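Local coordinates for protein succinate dehydrogenase subunit A (PDB 6LUM) that binds flavin-adenine dinucleotide and, as the flavoprotein subunit of succinate dehydrogenase, probably oxidises succinate to fumarate and passes the electrons on to its partner subunits, at residues Q3-D8 / H192-K197; D113-G118 / A132-D137; L526-S531 / T546-H551; M274-P279 / V295-E300. One frame throughout, in Å; residues are numbered along the deposited sequence.

Interaction 1: Q3-D8 / H192-K197; sequences QEHRYD and HVFHAK
Strand 3-6 forms an edge of a mixed four-stranded sheet by running parallel to strand 191-195, with Q3, E4, H5 and R6 paired to H192, V193, F194 and H195. V193 N bonds to Q3 O (2.9 Å), H5 N to V193 O, H195 N to H5 O and Y7 N to H195 O; farther on, K197 N still reaches D8 O. On the face bearing Q3 and H5, three rings form an aromatic cluster. The H5 imidazole lies over F194 in an offset stack, centroids 4.4 Å apart and planes 9° from parallel, while its NE2 shares a hydrogen bond with H192 ND1 (2.9 Å). A flat group that both stacks and bonds at its rim suits this place, and with CG beside the backbone N (chi1 -46°) the ring leans back toward H192. With an alanine here, F194 would probably lose its stacking partner and H192 ND1 its bonded mate. Q3 covers a face of the H192 ring, CG 4.3 Å from the centroid. On the other face of the sheet E4 OE1 meets the H195 ring edge at CD2 (3.6 Å). D8 OD1 and K197 NZ make a weak salt bridge (3.4 Å). F194 continues inward onto F159, V10 and L34 of the parallel sheet, Y7 touches N152 of subunit B, and strand 175-185 flanks strand 191-195 on its other side.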
# COMPACT_ATOMS: atom_id res chain seq x y z
N GLN D 3 -33.73 -7.24 -13.34
CA GLN D 3 -32.35 -7.63 -13.17
C GLN D 3 -32.21 -8.62 -12.03
O GLN D 3 -33.10 -8.76 -11.19
CB GLN D 3 -31.49 -6.41 -12.95
CG GLN D 3 -31.88 -5.30 -13.88
CD GLN D 3 -30.73 -4.44 -14.28
OE1 GLN D 3 -29.57 -4.76 -14.00
NE2 GLN D 3 -31.02 -3.33 -14.94
N GLU D 4 -31.09 -9.33 -12.00
CA GLU D 4 -30.88 -10.42 -11.07
C GLU D 4 -29.55 -10.22 -10.36
O GLU D 4 -28.54 -9.98 -11.02
CB GLU D 4 -30.88 -11.76 -11.80
CG GLU D 4 -32.17 -12.16 -12.49
CD GLU D 4 -33.23 -12.67 -11.54
OE1 GLU D 4 -32.87 -13.25 -10.49
OE2 GLU D 4 -34.43 -12.53 -11.87
N HIS D 5 -29.55 -10.32 -9.04
CA HIS D 5 -28.34 -10.26 -8.25
C HIS D 5 -28.29 -11.46 -7.33
O HIS D 5 -29.32 -12.02 -6.95
CB HIS D 5 -28.24 -8.97 -7.43
CG HIS D 5 -28.57 -7.72 -8.18
ND1 HIS D 5 -27.63 -6.77 -8.48
CD2 HIS D 5 -29.75 -7.24 -8.65
CE1 HIS D 5 -28.20 -5.77 -9.12
NE2 HIS D 5 -29.49 -6.03 -9.23
N ARG D 6 -27.08 -11.85 -6.94
CA ARG D 6 -26.87 -12.99 -6.07
C ARG D 6 -25.95 -12.56 -4.94
O ARG D 6 -24.77 -12.29 -5.17
CB ARG D 6 -26.25 -14.17 -6.82
CG ARG D 6 -27.19 -14.91 -7.74
CD ARG D 6 -27.60 -16.23 -7.13
NE ARG D 6 -28.32 -17.07 -8.08
CZ ARG D 6 -27.96 -18.31 -8.39
NH1 ARG D 6 -26.90 -18.86 -7.81
NH2 ARG D 6 -28.67 -19.01 -9.26
N TYR D 7 -26.49 -12.50 -3.72
CA TYR D 7 -25.73 -12.08 -2.55
C TYR D 7 -25.95 -13.07 -1.43
O TYR D 7 -26.98 -13.74 -1.37
CB TYR D 7 -26.14 -10.68 -2.09
CG TYR D 7 -25.63 -9.59 -2.97
CD1 TYR D 7 -24.39 -9.02 -2.75
CD2 TYR D 7 -26.37 -9.13 -4.04
CE1 TYR D 7 -23.91 -8.04 -3.56
CE2 TYR D 7 -25.90 -8.14 -4.85
CZ TYR D 7 -24.67 -7.61 -4.60
OH TYR D 7 -24.19 -6.62 -5.42
N ASP D 8 -24.98 -13.15 -0.52
CA ASP D 8 -25.17 -14.01 0.64
C ASP D 8 -26.19 -13.42 1.59
O ASP D 8 -27.20 -14.05 1.91
CB ASP D 8 -23.83 -14.24 1.35
CG ASP D 8 -22.86 -15.04 0.51
OD1 ASP D 8 -23.32 -15.78 -0.38
OD2 ASP D 8 -21.64 -14.95 0.76
N HIS D 192 -35.63 -5.26 -9.56
CA HIS D 192 -34.46 -6.07 -9.29
C HIS D 192 -34.85 -7.20 -8.37
O HIS D 192 -35.71 -7.05 -7.51
CB HIS D 192 -33.34 -5.28 -8.64
CG HIS D 192 -32.83 -4.15 -9.48
ND1 HIS D 192 -31.50 -3.99 -9.76
CD2 HIS D 192 -33.48 -3.13 -10.08
CE1 HIS D 192 -31.34 -2.91 -10.51
NE2 HIS D 192 -32.53 -2.38 -10.72
N VAL D 193 -34.20 -8.35 -8.54
CA VAL D 193 -34.40 -9.50 -7.67
C VAL D 193 -33.06 -9.83 -7.05
O VAL D 193 -32.12 -10.18 -7.76
CB VAL D 193 -34.96 -10.70 -8.43
CG1 VAL D 193 -35.49 -11.71 -7.46
CG2 VAL D 193 -36.04 -10.27 -9.39
N PHE D 194 -32.97 -9.69 -5.74
CA PHE D 194 -31.77 -10.04 -4.99
C PHE D 194 -32.00 -11.40 -4.38
O PHE D 194 -32.78 -11.52 -3.44
CB PHE D 194 -31.48 -9.01 -3.90
CG PHE D 194 -31.18 -7.64 -4.41
CD1 PHE D 194 -32.20 -6.80 -4.80
CD2 PHE D 194 -29.89 -7.20 -4.49
CE1 PHE D 194 -31.92 -5.56 -5.27
CE2 PHE D 194 -29.63 -5.96 -4.96
CZ PHE D 194 -30.64 -5.14 -5.35
N HIS D 195 -31.36 -12.43 -4.92
CA HIS D 195 -31.48 -13.75 -4.35
C HIS D 195 -30.41 -13.93 -3.29
O HIS D 195 -29.22 -13.71 -3.56
CB HIS D 195 -31.38 -14.83 -5.43
CG HIS D 195 -32.70 -15.17 -6.04
ND1 HIS D 195 -33.65 -15.91 -5.38
CD2 HIS D 195 -33.25 -14.83 -7.23
CE1 HIS D 195 -34.73 -16.03 -6.13
NE2 HIS D 195 -34.51 -15.38 -7.26
N ALA D 196 -30.82 -14.29 -2.08
CA ALA D 196 -29.93 -14.29 -0.95
C ALA D 196 -30.11 -15.57 -0.16
O ALA D 196 -31.02 -16.35 -0.40
CB ALA D 196 -30.16 -13.09 -0.06
N LYS D 197 -29.20 -15.79 0.79
CA LYS D 197 -29.39 -16.86 1.75
C LYS D 197 -30.09 -16.36 3.00
O LYS D 197 -31.05 -16.98 3.46
CB LYS D 197 -28.06 -17.49 2.12
CG LYS D 197 -27.33 -18.10 0.95
CD LYS D 197 -25.95 -18.54 1.36
CE LYS D 197 -25.04 -18.63 0.17
NZ LYS D 197 -23.67 -19.01 0.56

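Interaction 2: D113-G118 / A132-D137; sequences DQRRFG and ACYAAD
R115 lays its aliphatic chain and guanidinium over one face of the Y134 ring, while D113 takes the phenol at the ring's far end. The arginine carries CG between its backbone N and carbonyl carbon (chi1 73°) and then runs extended to NE, which brings CD over the ring, 3.9 Å from the Y134 centroid and 15° off its normal. Beyond CD the guanidinium makes an off-centre cation-pi contact, R115 CZ lying 4.4 Å from the same centroid. A long chain with a flat cation at its end suits this place, since methylenes and charge both find the ring. A similar first torsion in Y134 (chi1 63°) carries its ring across to segment 113-118, where its OH donates to D113 OD2 (2.9 Å), arriving from above the carboxylate plane. D113 OD1 receives a weak bond from Q114 N, so both oxygens of the aspartate are engaged. Beneath these side chains the backbones of R115 and A132 form an antiparallel hydrogen-bonded pair, R115 N to A132 O at 2.9 Å and A132 N to R115 O at 3.0 Å. The small A132 leaves room for F117, whose CB lies 4.1 Å from A132 CB and whose side chain is about 6 Å from the bound FAD. Strand 132-133 is the middle of a small antiparallel sheet between strands 51-52 and 114-115, and Y134 and A135 lean on T139 and M142 of helix 139-153.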
# COMPACT_ATOMS: atom_id res chain seq x y z
N ASP D 113 -18.79 11.23 29.61
CA ASP D 113 -19.69 11.93 30.52
C ASP D 113 -21.09 11.37 30.38
O ASP D 113 -21.51 10.93 29.31
CB ASP D 113 -19.69 13.43 30.23
CG ASP D 113 -20.46 14.21 31.26
OD1 ASP D 113 -20.73 13.66 32.34
OD2 ASP D 113 -20.79 15.39 30.99
N GLN D 114 -21.82 11.37 31.49
CA GLN D 114 -23.18 10.85 31.53
C GLN D 114 -24.09 11.87 32.19
O GLN D 114 -23.64 12.77 32.89
CB GLN D 114 -23.24 9.53 32.28
CG GLN D 114 -22.12 8.60 31.93
CD GLN D 114 -22.49 7.17 32.15
OE1 GLN D 114 -23.49 6.87 32.78
NE2 GLN D 114 -21.67 6.27 31.63
N ARG D 115 -25.39 11.72 31.96
CA ARG D 115 -26.36 12.64 32.53
C ARG D 115 -27.63 11.89 32.88
O ARG D 115 -27.87 10.77 32.42
CB ARG D 115 -26.67 13.79 31.57
CG ARG D 115 -27.53 13.38 30.40
CD ARG D 115 -27.53 14.45 29.33
NE ARG D 115 -28.51 14.17 28.29
CZ ARG D 115 -28.52 14.73 27.09
NH1 ARG D 115 -27.58 15.62 26.77
NH2 ARG D 115 -29.45 14.41 26.21
N ARG D 116 -28.44 12.53 33.72
CA ARG D 116 -29.68 11.93 34.19
C ARG D 116 -30.79 12.14 33.17
O ARG D 116 -30.78 13.11 32.40
CB ARG D 116 -30.10 12.53 35.53
CG ARG D 116 -30.41 14.01 35.48
CD ARG D 116 -30.87 14.52 36.82
NE ARG D 116 -30.18 13.85 37.92
CZ ARG D 116 -30.34 14.16 39.20
NH1 ARG D 116 -31.17 15.13 39.55
NH2 ARG D 116 -29.67 13.49 40.13
N PHE D 117 -31.76 11.24 33.18
CA PHE D 117 -32.78 11.24 32.15
C PHE D 117 -34.02 10.52 32.66
O PHE D 117 -33.92 9.45 33.25
CB PHE D 117 -32.28 10.57 30.88
CG PHE D 117 -33.23 10.65 29.73
CD1 PHE D 117 -33.20 11.71 28.86
CD2 PHE D 117 -34.18 9.67 29.54
CE1 PHE D 117 -34.08 11.79 27.81
CE2 PHE D 117 -35.07 9.74 28.50
CZ PHE D 117 -35.02 10.81 27.63
N GLY D 118 -35.18 11.13 32.41
CA GLY D 118 -36.48 10.49 32.54
C GLY D 118 -36.69 9.58 33.72
O GLY D 118 -36.36 9.93 34.86
N ALA D 132 -27.53 8.14 31.12
CA ALA D 132 -27.56 8.35 29.68
C ALA D 132 -26.27 8.98 29.18
O ALA D 132 -25.91 10.08 29.59
CB ALA D 132 -28.75 9.24 29.31
N CYS D 133 -25.56 8.26 28.31
CA CYS D 133 -24.48 8.85 27.55
C CYS D 133 -25.05 9.79 26.49
O CYS D 133 -26.24 9.75 26.17
CB CYS D 133 -23.65 7.77 26.88
SG CYS D 133 -22.91 6.61 28.01
N TYR D 134 -24.19 10.61 25.92
CA TYR D 134 -24.63 11.54 24.89
C TYR D 134 -23.40 12.08 24.18
O TYR D 134 -22.27 11.89 24.63
CB TYR D 134 -25.49 12.67 25.47
CG TYR D 134 -24.78 13.57 26.45
CD1 TYR D 134 -24.37 13.10 27.68
CD2 TYR D 134 -24.56 14.90 26.16
CE1 TYR D 134 -23.73 13.92 28.58
CE2 TYR D 134 -23.92 15.73 27.05
CZ TYR D 134 -23.51 15.23 28.26
OH TYR D 134 -22.88 16.06 29.15
N ALA D 135 -23.64 12.74 23.06
CA ALA D 135 -22.60 13.39 22.28
C ALA D 135 -22.77 14.89 22.22
O ALA D 135 -21.78 15.62 22.27
CB ALA D 135 -22.58 12.83 20.86
N ALA D 136 -24.00 15.35 22.11
CA ALA D 136 -24.32 16.77 22.04
C ALA D 136 -25.82 16.86 22.14
O ALA D 136 -26.47 15.95 22.65
CB ALA D 136 -23.80 17.41 20.77
N ASP D 137 -26.39 17.97 21.69
CA ASP D 137 -27.81 17.98 21.37
C ASP D 137 -28.12 17.06 20.19
O ASP D 137 -29.26 17.02 19.73
CB ASP D 137 -28.27 19.39 21.06
CG ASP D 137 -29.75 19.57 21.28
OD1 ASP D 137 -30.27 19.03 22.28
OD2 ASP D 137 -30.40 20.24 20.45

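Interaction 3: L526-S531 / T546-H551; sequences LNRKES and TNYMRH
A polar side-chain-to-backbone contact between R528, just past the end of helix 503-527, and the carbonyls of Y548 and R550 joins that helix to strand 550-556 and the residues leading into it. The guanidinium works edge-on: NH1 donates to Y548 O (2.7 Å) and NH2 to R550 O (2.6 Å), the second bond being the straighter at 165°, and both oxygens lie in its plane. A bend late in the arginine chain (chi3 -74°) turns this edge to the strand. NH1 also forms a salt bridge with E530 OE2 (3.0 Å), a carboxylate shared with R532, and NE pairs with E238. On the Y548 side, the ring is packed against the turn, with K529 N above one face and 3.8 Å from Y548 CZ. K529 CG lies 3.6 Å from Y548 OH, and E530 OE1 meets Y548 CB at 3.4 Å. A flexible lysine and a broad aromatic suit this partly exposed margin. A methionine here in place of R528 would probably leave the carbonyls of Y548 and R550 without these donors, E530 with one cation fewer and E238 without its mate at NE. All three nitrogens of the buried guanidinium are engaged, which should fix its rotation, and the carboxylates of E530 and E238 probably balance its positive charge.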
# COMPACT_ATOMS: atom_id res chain seq x y z
N LEU D 526 -59.01 -2.87 19.43
CA LEU D 526 -60.39 -3.21 19.76
C LEU D 526 -60.48 -4.54 20.48
O LEU D 526 -61.41 -4.77 21.25
CB LEU D 526 -61.23 -3.23 18.49
CG LEU D 526 -62.74 -3.36 18.63
CD1 LEU D 526 -63.24 -2.40 19.66
CD2 LEU D 526 -63.38 -3.10 17.29
N ASN D 527 -59.52 -5.43 20.23
CA ASN D 527 -59.48 -6.70 20.94
C ASN D 527 -59.07 -6.51 22.39
O ASN D 527 -59.75 -7.00 23.30
CB ASN D 527 -58.52 -7.65 20.24
CG ASN D 527 -58.39 -8.97 20.94
OD1 ASN D 527 -59.26 -9.37 21.71
ND2 ASN D 527 -57.29 -9.66 20.69
N ARG D 528 -57.97 -5.80 22.64
CA ARG D 528 -57.43 -5.70 23.99
C ARG D 528 -58.31 -4.79 24.85
O ARG D 528 -58.24 -3.57 24.74
CB ARG D 528 -56.00 -5.20 23.96
CG ARG D 528 -55.31 -5.29 25.29
CD ARG D 528 -53.89 -4.80 25.24
NE ARG D 528 -53.02 -5.74 24.56
CZ ARG D 528 -52.51 -6.82 25.13
NH1 ARG D 528 -52.79 -7.10 26.39
NH2 ARG D 528 -51.72 -7.62 24.44
N LYS D 529 -59.11 -5.39 25.72
CA LYS D 529 -60.03 -4.64 26.58
C LYS D 529 -59.42 -4.37 27.95
O LYS D 529 -59.91 -4.83 28.98
CB LYS D 529 -61.35 -5.39 26.72
CG LYS D 529 -61.86 -6.03 25.46
CD LYS D 529 -63.15 -6.77 25.73
CE LYS D 529 -63.78 -7.25 24.44
NZ LYS D 529 -63.98 -6.13 23.49
N GLU D 530 -58.34 -3.60 27.96
CA GLU D 530 -57.68 -3.22 29.20
C GLU D 530 -57.01 -1.87 28.98
O GLU D 530 -57.26 -1.20 27.98
CB GLU D 530 -56.68 -4.29 29.64
CG GLU D 530 -55.47 -4.38 28.75
CD GLU D 530 -54.37 -5.20 29.35
OE1 GLU D 530 -54.58 -5.77 30.44
OE2 GLU D 530 -53.28 -5.27 28.75
N SER D 531 -56.17 -1.46 29.92
CA SER D 531 -55.46 -0.19 29.80
C SER D 531 -54.03 -0.40 30.29
O SER D 531 -53.73 -0.17 31.46
CB SER D 531 -56.17 0.89 30.59
OG SER D 531 -57.48 1.06 30.11
N THR D 546 -54.81 -10.79 34.48
CA THR D 546 -55.19 -12.20 34.45
C THR D 546 -55.65 -12.66 33.08
O THR D 546 -55.51 -13.84 32.75
CB THR D 546 -56.30 -12.47 35.46
OG1 THR D 546 -57.56 -12.14 34.88
CG2 THR D 546 -56.09 -11.64 36.71
N ASN D 547 -56.21 -11.76 32.27
CA ASN D 547 -56.74 -12.12 30.97
C ASN D 547 -55.92 -11.59 29.81
O ASN D 547 -55.93 -12.21 28.74
CB ASN D 547 -58.18 -11.61 30.82
CG ASN D 547 -59.05 -12.54 30.01
OD1 ASN D 547 -58.58 -13.21 29.09
ND2 ASN D 547 -60.33 -12.60 30.36
N TYR D 548 -55.20 -10.49 29.98
CA TYR D 548 -54.55 -9.81 28.87
C TYR D 548 -53.07 -9.56 29.12
O TYR D 548 -52.52 -8.57 28.66
CB TYR D 548 -55.25 -8.49 28.55
CG TYR D 548 -56.63 -8.66 27.98
CD1 TYR D 548 -56.81 -9.23 26.73
CD2 TYR D 548 -57.75 -8.26 28.68
CE1 TYR D 548 -58.05 -9.39 26.21
CE2 TYR D 548 -59.00 -8.42 28.16
CZ TYR D 548 -59.15 -8.99 26.92
OH TYR D 548 -60.40 -9.15 26.40
N MET D 549 -52.41 -10.45 29.84
CA MET D 549 -50.95 -10.35 29.91
C MET D 549 -50.29 -11.27 28.89
O MET D 549 -49.53 -12.17 29.22
CB MET D 549 -50.45 -10.63 31.32
CG MET D 549 -48.97 -10.36 31.50
SD MET D 549 -48.37 -10.52 33.19
CE MET D 549 -49.02 -9.01 33.88
N ARG D 550 -50.62 -11.04 27.63
CA ARG D 550 -50.04 -11.79 26.53
C ARG D 550 -49.87 -10.86 25.34
O ARG D 550 -50.60 -9.88 25.19
CB ARG D 550 -50.91 -12.99 26.14
CG ARG D 550 -51.05 -14.04 27.22
CD ARG D 550 -52.29 -14.88 27.03
NE ARG D 550 -53.49 -14.06 26.94
CZ ARG D 550 -54.72 -14.55 26.88
NH1 ARG D 550 -54.91 -15.85 26.91
NH2 ARG D 550 -55.76 -13.73 26.80
N HIS D 551 -48.90 -11.17 24.50
CA HIS D 551 -48.75 -10.46 23.25
C HIS D 551 -49.87 -10.86 22.30
O HIS D 551 -50.27 -12.03 22.25
CB HIS D 551 -47.40 -10.76 22.61
CG HIS D 551 -46.23 -10.30 23.41
ND1 HIS D 551 -46.02 -8.99 23.75
CD2 HIS D 551 -45.18 -10.99 23.92
CE1 HIS D 551 -44.91 -8.88 24.44
NE2 HIS D 551 -44.38 -10.08 24.56

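Interaction 4: M274-P279 / V295-E300; sequences MERYAP and VLEVLE
The ionic part of this contact is a salt bridge from R276 on helix 274-277 to E297 on helix 287-299, with R276 NH2 2.6 Å from E297 OE2. R276 runs extended from CG to NE, and E297 has CG anti to its backbone N (chi1 -162°) and stretches to its carboxylate; such long chains suit a gap where the nearest CA atoms, those of Y277 and L296, are 10.2 Å apart. The two side chains cross at about a right angle. One arginine nitrogen touches one oxygen, the guanidinium and carboxylate planes being 51° apart, so the groups do not pair flat, two bonds side by side. E297 OE2 is also bridged by R302; the two cations would tend to favour its charged form, though the nearby carboxylate of E271 works against this. The apolar part belongs to Y277, whose ring comes up to L296, CE1 lying 4.4 Å from L296 CD1. The same ring presents its edge to E297 OE1, which is 4.1 Å from Y277 CE2, so the tyrosine ring touches both an apolar and an acidic side chain of helix 287-299. Closer to the interior, M274 packs on V290 and S293 of helix 287-299, Y277 also touches S293, and E297 rests on F273, just ahead of helix 274-277.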
# COMPACT_ATOMS: atom_id res chain seq x y z
N MET D 274 -49.85 18.06 36.63
CA MET D 274 -49.17 16.79 36.79
C MET D 274 -48.81 16.51 38.24
O MET D 274 -48.59 15.35 38.60
CB MET D 274 -47.93 16.77 35.90
CG MET D 274 -48.20 16.20 34.52
SD MET D 274 -48.72 14.48 34.60
CE MET D 274 -47.23 13.71 35.20
N GLU D 275 -48.80 17.54 39.09
CA GLU D 275 -48.57 17.30 40.51
C GLU D 275 -49.78 16.64 41.17
O GLU D 275 -49.63 15.95 42.19
CB GLU D 275 -48.21 18.61 41.21
CG GLU D 275 -49.29 19.68 41.14
CD GLU D 275 -50.27 19.61 42.30
OE1 GLU D 275 -49.90 19.02 43.34
OE2 GLU D 275 -51.40 20.12 42.17
N ARG D 276 -50.97 16.84 40.62
CA ARG D 276 -52.16 16.16 41.13
C ARG D 276 -52.46 14.87 40.38
O ARG D 276 -53.11 13.98 40.95
CB ARG D 276 -53.38 17.09 41.06
CG ARG D 276 -54.03 17.17 39.70
CD ARG D 276 -55.17 18.17 39.67
NE ARG D 276 -55.34 18.76 38.35
CZ ARG D 276 -56.37 19.52 37.99
NH1 ARG D 276 -57.34 19.78 38.85
NH2 ARG D 276 -56.43 20.01 36.76
N TYR D 277 -52.02 14.74 39.13
CA TYR D 277 -52.21 13.49 38.40
C TYR D 277 -51.16 12.45 38.73
O TYR D 277 -51.42 11.25 38.59
CB TYR D 277 -52.23 13.74 36.89
CG TYR D 277 -53.56 14.25 36.38
CD1 TYR D 277 -54.70 13.46 36.45
CD2 TYR D 277 -53.68 15.51 35.82
CE1 TYR D 277 -55.92 13.92 35.99
CE2 TYR D 277 -54.89 15.98 35.35
CZ TYR D 277 -56.01 15.18 35.43
OH TYR D 277 -57.22 15.64 34.97
N ALA D 278 -49.97 12.87 39.15
CA ALA D 278 -48.92 11.95 39.56
C ALA D 278 -48.03 12.66 40.57
O ALA D 278 -47.23 13.53 40.19
CB ALA D 278 -48.10 11.45 38.37
N PRO D 279 -48.16 12.35 41.85
CA PRO D 279 -47.18 12.82 42.83
C PRO D 279 -45.93 11.94 42.80
O PRO D 279 -45.77 11.07 41.94
CB PRO D 279 -47.94 12.69 44.15
CG PRO D 279 -48.81 11.51 43.93
CD PRO D 279 -49.25 11.59 42.49
N VAL D 295 -54.19 15.03 27.63
CA VAL D 295 -55.40 14.82 26.84
C VAL D 295 -56.63 14.93 27.71
O VAL D 295 -57.64 15.52 27.31
CB VAL D 295 -55.34 13.47 26.11
CG1 VAL D 295 -56.68 13.16 25.46
CG2 VAL D 295 -54.24 13.49 25.08
N LEU D 296 -56.58 14.37 28.92
CA LEU D 296 -57.72 14.43 29.82
C LEU D 296 -58.10 15.86 30.13
O LEU D 296 -59.29 16.21 30.16
CB LEU D 296 -57.40 13.68 31.11
CG LEU D 296 -57.84 12.22 31.19
CD1 LEU D 296 -57.59 11.69 32.59
CD2 LEU D 296 -59.31 12.10 30.80
N GLU D 297 -57.11 16.71 30.42
CA GLU D 297 -57.44 18.06 30.85
C GLU D 297 -57.87 18.92 29.68
O GLU D 297 -58.75 19.76 29.82
CB GLU D 297 -56.29 18.70 31.61
CG GLU D 297 -56.79 19.87 32.39
CD GLU D 297 -55.84 20.23 33.48
OE1 GLU D 297 -54.73 19.67 33.47
OE2 GLU D 297 -56.21 21.00 34.38
N VAL D 298 -57.25 18.72 28.51
CA VAL D 298 -57.71 19.46 27.34
C VAL D 298 -59.09 18.97 26.92
O VAL D 298 -59.82 19.70 26.23
CB VAL D 298 -56.72 19.35 26.17
CG1 VAL D 298 -56.90 18.05 25.42
CG2 VAL D 298 -56.90 20.53 25.22
N LEU D 299 -59.47 17.76 27.32
CA LEU D 299 -60.79 17.24 27.01
C LEU D 299 -61.85 17.70 28.00
O LEU D 299 -62.98 17.97 27.60
CB LEU D 299 -60.75 15.71 26.97
CG LEU D 299 -61.86 14.95 26.24
CD1 LEU D 299 -61.71 15.07 24.73
CD2 LEU D 299 -61.85 13.50 26.66
N GLU D 300 -61.50 17.80 29.28
CA GLU D 300 -62.49 18.20 30.28
C GLU D 300 -62.77 19.69 30.26
O GLU D 300 -63.59 20.14 31.07
CB GLU D 300 -62.03 17.77 31.67
CG GLU D 300 -60.75 18.45 32.15
CD GLU D 300 -60.25 17.89 33.46
OE1 GLU D 300 -60.94 17.01 34.03
OE2 GLU D 300 -59.15 18.28 33.91

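In the fold
From the N terminus, strand 3-6 is joined by residues 192-197, 184 positions later at the closest ends, so interaction 1 closes the longest of the four loops. Within that span interaction 2 closes a short one, drawing strands 114-115 and 132-133 together with 13 residues between its segments. Interactions 4 and 3 follow in series, the former joining two helices of the FAD-binding domain and the latter tying the end of helix 503-527 to strand 550-556 in the C-terminal part of the flavoprotein. None of them cross. Interactions 1 and 4 lie on opposite sides of the chain's centre, their centres 54 Å apart, whereas interaction 4 comes within about 11 Å, nearest atoms, of both interactions 2 and 3.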